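Local coordinates for protein beta-1,3-glucanosyltransferase (PDB 4WTP) that belongs to glycosyl hydrolase family 17, as a beta-1,3-glucanosyltransferase built on a single-chain beta/alpha barrel, at residues N108-N111 and A112-I116. Sequence-based numbering, arbitrary orientation.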
loop_
_atom_site.group_PDB
_atom_site.type_symbol
_atom_site.label_atom_id
_atom_site.label_comp_id
_atom_site.label_asym_id
_atom_site.label_seq_id
_atom_site.Cartn_x
_atom_site.Cartn_y
_atom_site.Cartn_z
ATOM N N ASN A 108 13.305 5.317 15.620
ATOM C CA ASN A 108 14.072 4.369 14.847
ATOM C C ASN A 108 13.786 4.446 13.340
ATOM O O ASN A 108 14.693 4.375 12.517
ATOM C CB ASN A 108 13.888 2.948 15.363
ATOM C CG ASN A 108 14.900 1.993 14.769
ATOM O OD1 ASN A 108 16.088 2.029 15.103
ATOM N ND2 ASN A 108 14.445 1.155 13.857
ATOM N N GLU A 109 12.514 4.590 12.981
ATOM C CA GLU A 109 12.156 4.754 11.549
ATOM C C GLU A 109 12.623 6.126 11.059
ATOM O O GLU A 109 13.038 6.239 9.895
ATOM C CB GLU A 109 10.654 4.546 11.275
ATOM C CG GLU A 109 10.211 3.091 11.346
ATOM C CD GLU A 109 10.628 2.295 10.111
ATOM O OE1 GLU A 109 9.844 2.153 9.137
ATOM O OE2 GLU A 109 11.772 1.801 10.094
ATOM N N MET A 110 12.551 7.146 11.914
ATOM C CA MET A 110 13.073 8.459 11.531
ATOM C C MET A 110 14.572 8.432 11.213
ATOM O O MET A 110 15.050 9.034 10.229
ATOM C CB MET A 110 12.778 9.464 12.617
ATOM C CG MET A 110 13.285 10.860 12.354
ATOM S SD MET A 110 12.768 12.117 13.550
ATOM C CE MET A 110 14.123 12.116 14.730
ATOM N N ASN A 111 15.328 7.736 12.059
ATOM C CA ASN A 111 16.757 7.536 11.800
ATOM C C ASN A 111 17.003 6.722 10.538
ATOM O O ASN A 111 17.945 7.000 9.768
ATOM C CB ASN A 111 17.435 6.861 13.004
ATOM C CG ASN A 111 17.434 7.739 14.238
ATOM O OD1 ASN A 111 17.540 8.965 14.145
ATOM N ND2 ASN A 111 17.323 7.113 15.412
ATOM N N ALA A 112 16.189 5.699 10.308
ATOM C CA ALA A 112 16.308 4.901 9.084
ATOM C C ALA A 112 16.086 5.784 7.858
ATOM O O ALA A 112 16.788 5.629 6.840
ATOM C CB ALA A 112 15.296 3.765 9.072
ATOM N N LEU A 113 15.140 6.717 7.966
ATOM C CA LEU A 113 14.844 7.633 6.889
ATOM C C LEU A 113 16.074 8.520 6.659
ATOM O O LEU A 113 16.482 8.746 5.513
ATOM C CB LEU A 113 13.639 8.483 7.255
ATOM C CG LEU A 113 13.295 9.556 6.213
ATOM C CD1 LEU A 113 13.044 9.000 4.814
ATOM C CD2 LEU A 113 12.090 10.368 6.650
ATOM N N LYS A 114 16.632 9.080 7.737
ATOM C CA LYS A 114 17.838 9.911 7.624
ATOM C C LYS A 114 18.950 9.136 6.927
ATOM O O LYS A 114 19.654 9.706 6.096
ATOM C CB LYS A 114 18.278 10.425 9.007
ATOM C CG LYS A 114 17.378 11.532 9.536
ATOM C CD LYS A 114 17.690 11.918 10.974
ATOM C CE LYS A 114 16.750 13.017 11.448
ATOM N NZ LYS A 114 16.882 13.239 12.914
ATOM N N ASN A 115 19.117 7.874 7.267
ATOM C CA ASN A 115 20.117 7.029 6.603
ATOM C C ASN A 115 19.879 6.852 5.123
ATOM O O ASN A 115 20.803 6.960 4.314
ATOM C CB ASN A 115 20.190 5.644 7.244
ATOM C CG ASN A 115 20.851 5.650 8.609
ATOM O OD1 ASN A 115 21.573 6.581 8.970
ATOM N ND2 ASN A 115 20.578 4.612 9.397
ATOM N N ILE A 116 18.624 6.597 4.754
ATOM C CA ILE A 116 18.274 6.488 3.355
ATOM C C ILE A 116 18.593 7.805 2.648
ATOM O O ILE A 116 19.149 7.796 1.517
ATOM C CB ILE A 116 16.788 6.096 3.197
ATOM C CG1 ILE A 116 16.642 4.604 3.494
ATOM C CG2 ILE A 116 16.288 6.412 1.795
ATOM C CD1 ILE A 116 15.284 4.233 4.008
#
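Met110 carries its CG opposite the backbone N (chi1 179°), while Lys114, one turn later, has its CG beside the backbone N (chi1 -74°) and is extended from there on. These torsions lay the two chains side by side, pointing the same way. The Met110 chain bends only at its last torsion, and its methyl CE comes to 3.5 Å from Lys114 NZ. Nearer the backbone of Met110, its CG is 4.2 Å from Lys114 CE. This is van der Waals contact between two long chains. The backbone joins the same pair: Lys114 N donates to Met110 O at 3.0 Å, the straightest of the four i to i+4 bonds across 108-111 and 112-116 (163° at the hydrogen). Lys114 CG also lies 3.5 Å from Met110 O.

The segments form one continuous run within helix 104-119. That helix is the crossover between the parallel strands 93-98 and 125-132, in the beta/alpha barrel of the family 17 glycosyl hydrolases. Its neighbours include helix 142-156, where Tyr148 touches Met110, Leu155 touches Lys114, and Val152 and Val156 touch Leu113.

Glu109 is buried, and its carboxylate lies near Ala112, with OE2 4.2 Å from Ala112 CB, a loose contact. Its polar partners come from other parts of the chain. OE2 bonds to Ser75 OG, and OE1 takes the backbone N-H groups of Leu74 and Trp99. Three bonds thus fix this carboxylate and would favour its charged form. On the exposed side, Asn115 N bonds to Asn111 O at 2.9 Å. The Asn115 amide carbon CG folds back to 3.4 Å from the same oxygen.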